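Local coordinates for Ice-binding protein 1 (Shewanella frigidimarina, PDB 6BG8) that adsorbs its bacterium onto ice and inhibits the growth of ice crystals, the chain here being its C-terminal ice-binding DUF3494 domain, at residues Leu8-Val11 with Ala12-Ala15; Ile22-Thr25 with Ser26-Ile30; Phe87-Gln90 with Ser91-Asp94; Trp184-Ala187 with Gly188-Ile192. One frame throughout, in Å; residues are numbered along the deposited sequence.

Interaction 1 of 4, residues Leu8-Val11 with Ala12-Ala15; sequences LGEV and ARFA
Glu10 and Arg13 lie side by side and point the same way, joined by a salt bridge in which Glu10 OE2 takes a hydrogen from Arg13 NH1 at 2.9 Å. The bond is fairly straight (159°), with the oxygen lying in the guanidinium plane and approached nearly along its own C-O bond. Both groups have further partners: Glu10 OE1 bonds to the hydroxyl of Tyr81, and Arg13 NE makes a salt bridge with Asp34. Arg13 thus ties the turn to a neighbouring strand, so its charge is probably shared between the carboxylates of Glu10 and Asp34.

Three backbone N-H groups point back to the carbonyl three residues earlier. Ala12 N reaches Gly9 O, and Arg13 N reaches Glu10 O, but both bonds are weak at 3.4 Å. The next is firmer, Phe14 N to Val11 O at 3.1 Å. Ala12 O is taken up by Arg219 NH2.

Apolar contacts accompany these bonds. Val11 CB rests 3.9 Å from Phe14 CD2, while the edge of the Phe14 ring is met by Val11 CA. With chi1 at -68°, CG lies beside the backbone N, and the ring edge comes against Val11. Separately, Leu8 CB packs against Ala12 CB at 4.0 Å.

Bonds three residues apart, followed at once by an extended Phe14, mark a short 3-10 turn leading into the parallel strand 14-18 of the beta-solenoid.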
ATOM      1  N   LEU A   8       8.915  -8.122  -2.354  1.00  7.25           N
ATOM      2  CA  LEU A   8       8.166  -7.239  -3.243  1.00  4.93           C
ATOM      3  C   LEU A   8       8.749  -7.165  -4.645  1.00  7.10           C
ATOM      4  O   LEU A   8       8.040  -6.770  -5.573  1.00  7.50           O
ATOM      5  CB  LEU A   8       8.083  -5.816  -2.660  1.00  8.48           C
ATOM      6  CG  LEU A   8       6.805  -5.529  -1.865  1.00 11.65           C
ATOM      7  CD1 LEU A   8       6.600  -6.574  -0.778  1.00 12.75           C
ATOM      8  CD2 LEU A   8       6.822  -4.110  -1.269  1.00  9.71           C
ATOM      9  N   GLY A   9      10.009  -7.532  -4.827  1.00  9.02           N
ATOM     10  CA  GLY A   9      10.568  -7.504  -6.164  1.00  9.10           C
ATOM     11  C   GLY A   9      10.506  -6.102  -6.728  1.00  5.43           C
ATOM     12  O   GLY A   9      10.831  -5.116  -6.052  1.00  8.23           O
ATOM     13  N   GLU A  10      10.040  -6.006  -7.974  1.00  7.77           N
ATOM     14  CA  GLU A  10      10.032  -4.723  -8.665  1.00  8.17           C
ATOM     15  C   GLU A  10       9.062  -3.734  -8.032  1.00  7.14           C
ATOM     16  O   GLU A  10       9.252  -2.519  -8.162  1.00  8.06           O
ATOM     17  CB  GLU A  10       9.675  -4.925 -10.136  1.00 11.54           C
ATOM     18  CG  GLU A  10       9.881  -3.677 -10.991  1.00  7.69           C
ATOM     19  CD  GLU A  10      11.344  -3.312 -11.102  1.00 11.78           C
ATOM     20  OE1 GLU A  10      12.179  -4.229 -11.230  1.00 10.23           O
ATOM     21  OE2 GLU A  10      11.665  -2.112 -11.054  1.00 10.68           O
ATOM     22  N   VAL A  11       8.009  -4.215  -7.364  1.00  6.27           N
ATOM     23  CA  VAL A  11       6.989  -3.272  -6.907  1.00  6.83           C
ATOM     24  C   VAL A  11       7.377  -2.561  -5.620  1.00 10.05           C
ATOM     25  O   VAL A  11       6.625  -1.690  -5.165  1.00  8.30           O
ATOM     26  CB  VAL A  11       5.605  -3.943  -6.761  1.00  7.68           C
ATOM     27  CG1 VAL A  11       5.272  -4.756  -8.021  1.00 11.83           C
ATOM     28  CG2 VAL A  11       5.508  -4.786  -5.498  1.00  8.41           C
ATOM     29  N   ALA A  12       8.537  -2.884  -5.032  1.00  8.43           N
ATOM     30  CA  ALA A  12       9.053  -2.089  -3.916  1.00 11.76           C
ATOM     31  C   ALA A  12       9.220  -0.620  -4.291  1.00  7.69           C
ATOM     32  O   ALA A  12       9.166   0.252  -3.419  1.00 10.70           O
ATOM     33  CB  ALA A  12      10.389  -2.653  -3.439  1.00 10.15           C
ATOM     34  N   ARG A  13       9.412  -0.327  -5.581  1.00  9.02           N
ATOM     35  CA  ARG A  13       9.622   1.049  -6.021  1.00  8.36           C
ATOM     36  C   ARG A  13       8.361   1.896  -5.944  1.00  7.30           C
ATOM     37  O   ARG A  13       8.453   3.126  -6.007  1.00  8.65           O
ATOM     38  CB  ARG A  13      10.120   1.068  -7.466  1.00  7.46           C
ATOM     39  CG  ARG A  13       9.078   0.566  -8.450  1.00  8.07           C
ATOM     40  CD  ARG A  13       9.682   0.341  -9.821  1.00 10.02           C
ATOM     41  NE  ARG A  13      10.152   1.612 -10.352  1.00  8.04           N
ATOM     42  CZ  ARG A  13      11.236   1.773 -11.099  1.00 11.91           C
ATOM     43  NH1 ARG A  13      11.980   0.730 -11.439  1.00  9.99           N
ATOM     44  NH2 ARG A  13      11.573   2.992 -11.505  1.00 10.47           N
ATOM     45  N   PHE A  14       7.188   1.284  -5.859  1.00  7.54           N
ATOM     46  CA  PHE A  14       5.943   2.036  -5.970  1.00  7.67           C
ATOM     47  C   PHE A  14       5.472   2.523  -4.609  1.00 12.07           C
ATOM     48  O   PHE A  14       5.486   1.770  -3.627  1.00  8.65           O
ATOM     49  CB  PHE A  14       4.843   1.191  -6.607  1.00  8.80           C
ATOM     50  CG  PHE A  14       5.086   0.866  -8.046  1.00  7.14           C
ATOM     51  CD1 PHE A  14       4.836   1.809  -9.043  1.00  7.76           C
ATOM     52  CD2 PHE A  14       5.560  -0.388  -8.412  1.00  8.85           C
ATOM     53  CE1 PHE A  14       5.055   1.499 -10.384  1.00  8.67           C
ATOM     54  CE2 PHE A  14       5.787  -0.702  -9.744  1.00  7.92           C
ATOM     55  CZ  PHE A  14       5.536   0.242 -10.735  1.00  6.53           C
ATOM     56  N   ALA A  15       5.060   3.791  -4.563  1.00  7.87           N
ATOM     57  CA  ALA A  15       4.178   4.263  -3.502  1.00  4.35           C
ATOM     58  C   ALA A  15       2.752   3.771  -3.731  1.00  6.62           C
ATOM     59  O   ALA A  15       2.047   3.409  -2.782  1.00  8.51           O
ATOM     60  CB  ALA A  15       4.215   5.794  -3.443  1.00  7.05           C
TER

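Interaction 2 of 4, residues Ile22-Thr25 with Ser26-Ile30; sequences ITTT and SGSAI
Thr24 and Ser28 meet through their hydroxyls across the turn between strands 21-24 and 29-31, and the side-chain hydrogen bonds centre on this pair. Ser28 OG donates to Thr24 OG1 at 2.6 Å, a short bond between two buried side chains. Thr24 OG1 in turn donates to the carbonyl oxygen of the next residue, Thr25 O, also at 2.6 Å. This second bond lies in the carbonyl plane, on a lone pair. Its position follows from chi1 of -175°, which turns Thr24 OG1 away from the backbone N and toward the inside of the bend. Ser28 OG comes from the other limb at chi1 -72°, and it also accepts from the backbone N of Asn232.

Water adds a second kind of link. Water 1 donates to Thr25 O at 2.8 Å and accepts from Ser28 N at 3.0 Å, so it bridges the two limbs and gives Thr25 O a second donor beside the Thr24 hydroxyl.

Backbone shape supplies the rest. Gly27 has a positive phi of 95°, a conformation that glycine adopts readily, which helps the chain turn the corner from strand 21-24 to strand 29-31. The hydroxyl of Thr25 is hydrogen-bonded to Asp230 OD1, and its side chain lies about 6 Å from that of Thr212, a probable ice-binding residue.

Chemically, a chain of hydrogen bonds runs from Ser28 OG through Thr24 OG1 to Thr25 O; the Thr24 hydroxyl accepts one bond and donates the next, so the buried hydroxyls serve one another and the backbone.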
ATOM      1  N   ILE A  22      -5.562   4.888 -10.874  1.00  6.62           N
ATOM      2  CA  ILE A  22      -5.184   5.635  -9.678  1.00  6.40           C
ATOM      3  C   ILE A  22      -5.768   7.026  -9.844  1.00  8.54           C
ATOM      4  O   ILE A  22      -5.540   7.677 -10.872  1.00  8.07           O
ATOM      5  CB  ILE A  22      -3.665   5.705  -9.475  1.00  5.79           C
ATOM      6  CG1 ILE A  22      -3.107   4.301  -9.216  1.00  4.44           C
ATOM      7  CG2 ILE A  22      -3.342   6.629  -8.295  1.00  6.73           C
ATOM      8  CD1 ILE A  22      -1.589   4.230  -9.255  1.00  8.20           C
ATOM      9  N   THR A  23      -6.551   7.464  -8.869  1.00  8.97           N
ATOM     10  CA  THR A  23      -7.228   8.749  -8.962  1.00  6.45           C
ATOM     11  C   THR A  23      -7.022   9.547  -7.686  1.00  8.76           C
ATOM     12  O   THR A  23      -6.774   8.991  -6.611  1.00  9.21           O
ATOM     13  CB  THR A  23      -8.734   8.594  -9.216  1.00  8.57           C
ATOM     14  OG1 THR A  23      -9.393   8.175  -8.018  1.00  8.46           O
ATOM     15  CG2 THR A  23      -9.006   7.595 -10.342  1.00  8.91           C
ATOM     16  N   THR A  24      -7.148  10.871  -7.823  1.00  7.80           N
ATOM     17  CA  THR A  24      -7.067  11.765  -6.679  1.00  9.10           C
ATOM     18  C   THR A  24      -7.969  12.969  -6.902  1.00  9.90           C
ATOM     19  O   THR A  24      -8.177  13.425  -8.035  1.00  7.89           O
ATOM     20  CB  THR A  24      -5.637  12.260  -6.399  1.00  6.62           C
ATOM     21  OG1 THR A  24      -5.629  13.033  -5.191  1.00  7.70           O
ATOM     22  CG2 THR A  24      -5.136  13.160  -7.528  1.00  7.29           C
ATOM     23  N   THR A  25      -8.518  13.460  -5.803  1.00  7.73           N
ATOM     24  CA  THR A  25      -9.027  14.813  -5.761  1.00  7.56           C
ATOM     25  C   THR A  25      -7.857  15.777  -5.585  1.00  7.55           C
ATOM     26  O   THR A  25      -6.702  15.371  -5.435  1.00  8.03           O
ATOM     27  CB  THR A  25     -10.022  14.967  -4.618  1.00  7.81           C
ATOM     28  OG1 THR A  25      -9.307  14.832  -3.392  1.00  9.67           O
ATOM     29  CG2 THR A  25     -11.088  13.886  -4.678  1.00  9.29           C
ATOM     30  N   SER A  26      -8.148  17.073  -5.635  1.00  7.84           N
ATOM     31  CA  SER A  26      -7.072  18.035  -5.467  1.00  4.77           C
ATOM     32  C   SER A  26      -6.541  17.975  -4.033  1.00  8.03           C
ATOM     33  O   SER A  26      -7.214  17.504  -3.115  1.00 12.15           O
ATOM     34  CB  SER A  26      -7.559  19.445  -5.808  1.00 12.12           C
ATOM     35  OG  SER A  26      -8.535  19.860  -4.879  1.00 21.25           O
ATOM     36  N   GLY A  27      -5.306  18.430  -3.853  1.00  8.67           N
ATOM     37  CA  GLY A  27      -4.737  18.567  -2.528  1.00 10.44           C
ATOM     38  C   GLY A  27      -3.893  17.414  -2.037  1.00  8.51           C
ATOM     39  O   GLY A  27      -3.540  17.393  -0.845  1.00  9.56           O
ATOM     40  N   SER A  28      -3.557  16.462  -2.898  1.00  7.13           N
ATOM     41  CA  SER A  28      -2.745  15.314  -2.524  1.00  5.52           C
ATOM     42  C   SER A  28      -1.264  15.618  -2.735  1.00  9.70           C
ATOM     43  O   SER A  28      -0.886  16.469  -3.547  1.00 10.60           O
ATOM     44  CB  SER A  28      -3.135  14.067  -3.338  1.00  8.39           C
ATOM     45  OG  SER A  28      -4.393  13.547  -2.948  1.00  9.16           O
ATOM     46  N   ALA A  29      -0.425  14.908  -1.981  1.00  7.66           N
ATOM     47  CA  ALA A  29       1.027  15.049  -2.076  1.00 10.10           C
ATOM     48  C   ALA A  29       1.649  13.682  -1.856  1.00  8.46           C
ATOM     49  O   ALA A  29       1.610  13.166  -0.734  1.00 10.54           O
ATOM     50  CB  ALA A  29       1.556  16.040  -1.039  1.00  8.63           C
ATOM     51  N   ILE A  30       2.237  13.103  -2.908  1.00  9.41           N
ATOM     52  CA  ILE A  30       2.863  11.783  -2.841  1.00  9.87           C
ATOM     53  C   ILE A  30       4.371  11.960  -2.956  1.00  8.09           C
ATOM     54  O   ILE A  30       4.846  12.779  -3.751  1.00  9.36           O
ATOM     55  CB  ILE A  30       2.318  10.845  -3.938  1.00  9.73           C
ATOM     56  CG1 ILE A  30       0.787  10.809  -3.884  1.00 11.38           C
ATOM     57  CG2 ILE A  30       2.885   9.432  -3.787  1.00  6.62           C
ATOM     58  CD1 ILE A  30       0.133  11.122  -5.192  1.00 17.75           C
TER
HETATM   59  O   HOH W   1      -4.103  16.253  -5.849  1.00  9.15           O

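Interaction 3 of 4, residues Phe87-Gln90 with Ser91-Asp94; sequences FINQ and SRTD
Phe87 O is gripped twice by Ser91, by its backbone N at 3.0 Å and by its hydroxyl OG at 3.1 Å. The two donors reach the oxygen from opposite faces of the carbonyl plane. A chi1 of -66° places the Ser91 hydroxyl beside its own backbone N, within reach of the carbonyl one turn back. The same hydroxyl oxygen lies 3.7 Å above one face of the Phe87 ring, displaced toward its rim.

Farther round the helix, Asn89 and Arg92 run side by side. Arg92 NH1 donates to Asn89 OD1 at 3.0 Å, and the amide oxygen sits in the guanidinium plane although the two planes are turned 52° apart. Two waters reinforce the pair: water 3 joins Asn89 OD1 to Arg92 NH2, while water 2 joins Asn89 O to Arg92 NH1. Arg92 NE forms a salt bridge with Asp39, which fastens this side of the helix to a loop. Ile88 CG2 approaches Arg92 NH2 at 3.5 Å.

Gln90 and Asp94 form the third pair. Gln90 NE2 donates to Asp94 OD1 at 2.9 Å, reaching it from above the carboxylate plane, while the oxygen lies in the amide plane. The bend at Gln90 chi2 (62°) carries the amide along the helix toward Asp94, whose OD2 accepts from the backbone N of Glu10.

Backbone bonds such as Arg92 N to Ile88 O, 2.8 Å, repeat at i to i+4. Regular alpha-helical spacing with side-chain pairs at i+3 and i+4 typifies helix 84-103, the long helix running alongside the beta-solenoid in this ice-binding fold.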
ATOM      1  N   PHE A  87       8.585  -3.826 -18.295  1.00  8.92           N
ATOM      2  CA  PHE A  87       8.608  -3.305 -16.927  1.00  6.66           C
ATOM      3  C   PHE A  87       7.266  -3.522 -16.244  1.00  8.60           C
ATOM      4  O   PHE A  87       7.212  -3.939 -15.077  1.00  6.56           O
ATOM      5  CB  PHE A  87       8.971  -1.819 -16.946  1.00  6.80           C
ATOM      6  CG  PHE A  87       8.662  -1.087 -15.663  1.00  6.54           C
ATOM      7  CD1 PHE A  87       9.369  -1.363 -14.502  1.00  8.43           C
ATOM      8  CD2 PHE A  87       7.668  -0.116 -15.625  1.00  8.59           C
ATOM      9  CE1 PHE A  87       9.088  -0.687 -13.323  1.00  8.02           C
ATOM     10  CE2 PHE A  87       7.384   0.570 -14.450  1.00  6.17           C
ATOM     11  CZ  PHE A  87       8.098   0.277 -13.293  1.00  7.32           C
ATOM     12  N   ILE A  88       6.174  -3.248 -16.961  1.00  8.43           N
ATOM     13  CA  ILE A  88       4.841  -3.489 -16.419  1.00  8.02           C
ATOM     14  C   ILE A  88       4.628  -4.982 -16.175  1.00  6.73           C
ATOM     15  O   ILE A  88       3.996  -5.381 -15.189  1.00  7.40           O
ATOM     16  CB  ILE A  88       3.775  -2.912 -17.371  1.00  5.35           C
ATOM     17  CG1 ILE A  88       3.874  -1.372 -17.477  1.00  5.99           C
ATOM     18  CG2 ILE A  88       2.373  -3.402 -16.973  1.00  8.34           C
ATOM     19  CD1 ILE A  88       3.497  -0.622 -16.214  1.00  7.74           C
ATOM     20  N   ASN A  89       5.148  -5.830 -17.067  1.00  5.61           N
ATOM     21  CA  ASN A  89       4.967  -7.269 -16.911  1.00  5.69           C
ATOM     22  C   ASN A  89       5.587  -7.769 -15.615  1.00  8.57           C
ATOM     23  O   ASN A  89       4.968  -8.545 -14.874  1.00  7.78           O
ATOM     24  CB  ASN A  89       5.578  -8.007 -18.095  1.00  7.23           C
ATOM     25  CG  ASN A  89       4.725  -7.909 -19.319  1.00 10.16           C
ATOM     26  OD1 ASN A  89       3.559  -7.512 -19.241  1.00  7.25           O
ATOM     27  ND2 ASN A  89       5.293  -8.265 -20.462  1.00  9.39           N
ATOM     28  N   GLN A  90       6.830  -7.364 -15.343  1.00  6.52           N
ATOM     29  CA  GLN A  90       7.481  -7.801 -14.117  1.00  9.08           C
ATOM     30  C   GLN A  90       6.786  -7.221 -12.899  1.00  8.18           C
ATOM     31  O   GLN A  90       6.655  -7.901 -11.875  1.00  9.76           O
ATOM     32  CB  GLN A  90       8.963  -7.427 -14.120  1.00  7.27           C
ATOM     33  CG  GLN A  90       9.757  -8.191 -13.069  1.00 10.13           C
ATOM     34  CD  GLN A  90       9.714  -9.691 -13.319  1.00  7.64           C
ATOM     35  OE1 GLN A  90      10.151 -10.169 -14.370  1.00 12.10           O
ATOM     36  NE2 GLN A  90       9.177 -10.436 -12.364  1.00  8.28           N
ATOM     37  N   SER A  91       6.326  -5.969 -12.991  1.00  7.37           N
ATOM     38  CA  SER A  91       5.609  -5.379 -11.869  1.00  6.68           C
ATOM     39  C   SER A  91       4.315  -6.133 -11.599  1.00  6.42           C
ATOM     40  O   SER A  91       3.986  -6.418 -10.440  1.00  7.66           O
ATOM     41  CB  SER A  91       5.339  -3.898 -12.143  1.00  5.27           C
ATOM     42  OG  SER A  91       6.561  -3.178 -12.184  1.00  7.32           O
ATOM     43  N   ARG A  92       3.581  -6.485 -12.659  1.00  4.88           N
ATOM     44  CA  ARG A  92       2.334  -7.225 -12.478  1.00  6.47           C
ATOM     45  C   ARG A  92       2.595  -8.576 -11.823  1.00 10.32           C
ATOM     46  O   ARG A  92       1.889  -8.973 -10.889  1.00  8.44           O
ATOM     47  CB  ARG A  92       1.623  -7.401 -13.829  1.00  9.11           C
ATOM     48  CG  ARG A  92       0.235  -8.036 -13.717  1.00  5.85           C
ATOM     49  CD  ARG A  92      -0.371  -8.379 -15.077  1.00  5.73           C
ATOM     50  NE  ARG A  92      -0.527  -7.225 -15.968  1.00  7.02           N
ATOM     51  CZ  ARG A  92       0.268  -6.971 -17.006  1.00  4.65           C
ATOM     52  NH1 ARG A  92       1.292  -7.768 -17.262  1.00  8.11           N
ATOM     53  NH2 ARG A  92       0.063  -5.898 -17.773  1.00  6.59           N
ATOM     54  N   THR A  93       3.620  -9.293 -12.293  1.00  8.39           N
ATOM     55  CA  THR A  93       3.930 -10.601 -11.724  1.00  8.71           C
ATOM     56  C   THR A  93       4.340 -10.472 -10.259  1.00  7.10           C
ATOM     57  O   THR A  93       3.847 -11.209  -9.394  1.00  6.81           O
ATOM     58  CB  THR A  93       5.035 -11.266 -12.547  1.00  6.09           C
ATOM     59  OG1 THR A  93       4.552 -11.525 -13.869  1.00  7.43           O
ATOM     60  CG2 THR A  93       5.493 -12.583 -11.914  1.00 10.16           C
ATOM     61  N   ASP A  94       5.227  -9.517  -9.959  1.00  7.34           N
ATOM     62  CA  ASP A  94       5.735  -9.394  -8.595  1.00  6.18           C
ATOM     63  C   ASP A  94       4.648  -8.945  -7.623  1.00  7.26           C
ATOM     64  O   ASP A  94       4.674  -9.334  -6.448  1.00  7.85           O
ATOM     65  CB  ASP A  94       6.929  -8.439  -8.560  1.00  6.88           C
ATOM     66  CG  ASP A  94       8.150  -9.011  -9.263  1.00  9.61           C
ATOM     67  OD1 ASP A  94       8.082 -10.170  -9.741  1.00  8.19           O
ATOM     68  OD2 ASP A  94       9.173  -8.301  -9.359  1.00  7.01           O
TER
HETATM   69  O   HOH W   2       2.720 -10.048 -16.025  1.00  4.56           O
HETATM   70  O   HOH W   3       1.676  -5.703 -20.130  1.00  6.70           O

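Interaction 4 of 4, residues Trp184-Ala187 with Gly188-Ile192; sequences WRTA and GKTVI
Two first torsions bring Thr186 and Thr190 together: a chi1 of 59° sets Thr186 OG1 between its backbone N and carbonyl carbon, and a chi1 of -66° stands Thr190 OG1 beside its own N. The side chains then cross at about a right angle, and Thr190 OG1 donates to Thr186 OG1 at 3.1 Å. Thr186 OG1 in turn donates a hydrogen bond to Gly188 O at 2.8 Å. That carbonyl is approached from well above its plane, 60° out of it and not on a lone pair.

Methyl contact accompanies the polar one. Thr186 CG2 lies 3.3 Å from Thr190 OG1, and both threonines lean on Ala204 of the adjacent strand 197-204. The bend itself runs through Ala187, Gly188 and Lys189, and Lys189 N is hydrogen-bonded to Asn161 OD1; beyond it the chain enters strand 190-192.

This corner joins strand 182-186 to strand 190-192, which belong to different faces of the solenoid. A chain of two hydroxyls ending on a backbone carbonyl satisfies polar groups of buried threonines within the corner, and Thr186 OG1, acting as acceptor and donor at once, links both limbs of the bend.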
ATOM      1  N   TRP A 184      -0.581  -5.172   5.252  1.00  6.67           N
ATOM      2  CA  TRP A 184      -2.021  -5.339   5.334  1.00  8.24           C
ATOM      3  C   TRP A 184      -2.483  -6.032   4.063  1.00  4.26           C
ATOM      4  O   TRP A 184      -2.240  -5.532   2.964  1.00  9.66           O
ATOM      5  CB  TRP A 184      -2.735  -3.990   5.465  1.00  7.60           C
ATOM      6  CG  TRP A 184      -2.286  -3.153   6.620  1.00  6.38           C
ATOM      7  CD1 TRP A 184      -1.298  -2.207   6.621  1.00  6.25           C
ATOM      8  CD2 TRP A 184      -2.812  -3.188   7.950  1.00  7.57           C
ATOM      9  NE1 TRP A 184      -1.177  -1.654   7.876  1.00  9.28           N
ATOM     10  CE2 TRP A 184      -2.097  -2.241   8.707  1.00  7.35           C
ATOM     11  CE3 TRP A 184      -3.824  -3.926   8.571  1.00  8.57           C
ATOM     12  CZ2 TRP A 184      -2.354  -2.021  10.056  1.00  7.14           C
ATOM     13  CZ3 TRP A 184      -4.080  -3.703   9.920  1.00  7.58           C
ATOM     14  CH2 TRP A 184      -3.345  -2.762  10.644  1.00  8.94           C
ATOM     15  N   ARG A 185      -3.175  -7.156   4.209  1.00  4.80           N
ATOM     16  CA  ARG A 185      -3.660  -7.927   3.063  1.00  4.75           C
ATOM     17  C   ARG A 185      -5.160  -8.106   3.226  1.00  6.71           C
ATOM     18  O   ARG A 185      -5.601  -8.730   4.192  1.00  8.18           O
ATOM     19  CB  ARG A 185      -2.970  -9.292   2.990  1.00  7.02           C
ATOM     20  CG  ARG A 185      -3.170 -10.091   1.692  1.00  7.83           C
ATOM     21  CD  ARG A 185      -4.569 -10.718   1.558  1.00  7.44           C
ATOM     22  NE  ARG A 185      -4.928 -11.639   2.639  1.00  8.55           N
ATOM     23  CZ  ARG A 185      -5.913 -12.532   2.553  1.00  8.81           C
ATOM     24  NH1 ARG A 185      -6.632 -12.631   1.433  1.00  7.06           N
ATOM     25  NH2 ARG A 185      -6.186 -13.325   3.582  1.00  9.77           N
ATOM     26  N   THR A 186      -5.944  -7.595   2.281  1.00  7.71           N
ATOM     27  CA  THR A 186      -7.388  -7.795   2.323  1.00  6.75           C
ATOM     28  C   THR A 186      -7.840  -8.524   1.068  1.00  4.86           C
ATOM     29  O   THR A 186      -7.434  -8.165  -0.043  1.00  7.20           O
ATOM     30  CB  THR A 186      -8.154  -6.467   2.466  1.00  6.30           C
ATOM     31  OG1 THR A 186      -7.855  -5.606   1.365  1.00  7.42           O
ATOM     32  CG2 THR A 186      -7.783  -5.771   3.777  1.00  6.68           C
ATOM     33  N   ALA A 187      -8.681  -9.547   1.246  1.00  7.15           N
ATOM     34  CA  ALA A 187      -9.358 -10.146   0.099  1.00  7.29           C
ATOM     35  C   ALA A 187     -10.442  -9.228  -0.443  1.00  7.93           C
ATOM     36  O   ALA A 187     -10.823  -9.350  -1.613  1.00  9.79           O
ATOM     37  CB  ALA A 187      -9.961 -11.503   0.476  1.00  8.24           C
ATOM     38  N   GLY A 188     -10.937  -8.319   0.384  1.00  6.57           N
ATOM     39  CA  GLY A 188     -11.815  -7.247  -0.024  1.00  6.36           C
ATOM     40  C   GLY A 188     -11.051  -5.954  -0.197  1.00  7.46           C
ATOM     41  O   GLY A 188      -9.874  -5.946  -0.580  1.00  9.05           O
ATOM     42  N   LYS A 189     -11.719  -4.849   0.079  1.00  5.53           N
ATOM     43  CA  LYS A 189     -11.094  -3.548  -0.098  1.00  5.37           C
ATOM     44  C   LYS A 189     -10.483  -3.053   1.205  1.00  4.23           C
ATOM     45  O   LYS A 189     -10.821  -3.518   2.294  1.00  7.27           O
ATOM     46  CB  LYS A 189     -12.113  -2.526  -0.597  1.00  8.80           C
ATOM     47  CG  LYS A 189     -13.212  -2.200   0.400  1.00  8.15           C
ATOM     48  CD  LYS A 189     -14.149  -1.145  -0.165  1.00 12.15           C
ATOM     49  CE  LYS A 189     -15.360  -0.948   0.740  1.00 19.54           C
ATOM     50  NZ  LYS A 189     -16.399  -0.058   0.121  1.00 18.80           N
ATOM     51  N   THR A 190      -9.576  -2.089   1.077  1.00  7.40           N
ATOM     52  CA  THR A 190      -9.034  -1.357   2.216  1.00  6.07           C
ATOM     53  C   THR A 190      -9.467   0.102   2.118  1.00  6.82           C
ATOM     54  O   THR A 190      -9.266   0.752   1.082  1.00  6.14           O
ATOM     55  CB  THR A 190      -7.509  -1.460   2.275  1.00  7.17           C
ATOM     56  OG1 THR A 190      -7.131  -2.825   2.526  1.00  8.16           O
ATOM     57  CG2 THR A 190      -6.948  -0.578   3.387  1.00  5.06           C
ATOM     58  N   VAL A 191     -10.082   0.601   3.185  1.00  4.53           N
ATOM     59  CA  VAL A 191     -10.607   1.965   3.244  1.00  4.94           C
ATOM     60  C   VAL A 191      -9.964   2.648   4.440  1.00  6.12           C
ATOM     61  O   VAL A 191     -10.053   2.147   5.567  1.00  8.79           O
ATOM     62  CB  VAL A 191     -12.139   1.974   3.353  1.00  6.18           C
ATOM     63  CG1 VAL A 191     -12.658   3.389   3.436  1.00  7.46           C
ATOM     64  CG2 VAL A 191     -12.764   1.236   2.176  1.00  8.34           C
ATOM     65  N   ILE A 192      -9.310   3.782   4.201  1.00  6.87           N
ATOM     66  CA  ILE A 192      -8.570   4.507   5.229  1.00  9.45           C
ATOM     67  C   ILE A 192      -9.333   5.783   5.572  1.00  6.40           C
ATOM     68  O   ILE A 192      -9.658   6.569   4.677  1.00  7.73           O
ATOM     69  CB  ILE A 192      -7.138   4.793   4.747  1.00  7.06           C
ATOM     70  CG1 ILE A 192      -6.403   3.453   4.584  1.00  7.86           C
ATOM     71  CG2 ILE A 192      -6.399   5.705   5.711  1.00  6.94           C
ATOM     72  CD1 ILE A 192      -5.075   3.535   3.842  1.00  9.35           C
TER

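The four contacts follow one another along the chain in numerical order. Interactions 1 and 3 are the nearest neighbours, with centres 10 Å apart, and they touch: the turn before strand 14-18 packs against helix 84-103. Interactions 1 and 2, 20 Å apart, touch where Ala15 CB meets Ile30 CG2 at 3.9 Å. Interaction 4 touches none of the others and lies across the chain's centre from interaction 1. Interactions 2 and 4 are corners leaving or entering the seven-stranded parallel face, through strands 21-24 and 190-192. Together they sample the beta-solenoid's corners and its flanking helix; interaction 2 comes closest to the probable ice-binding residue Thr212.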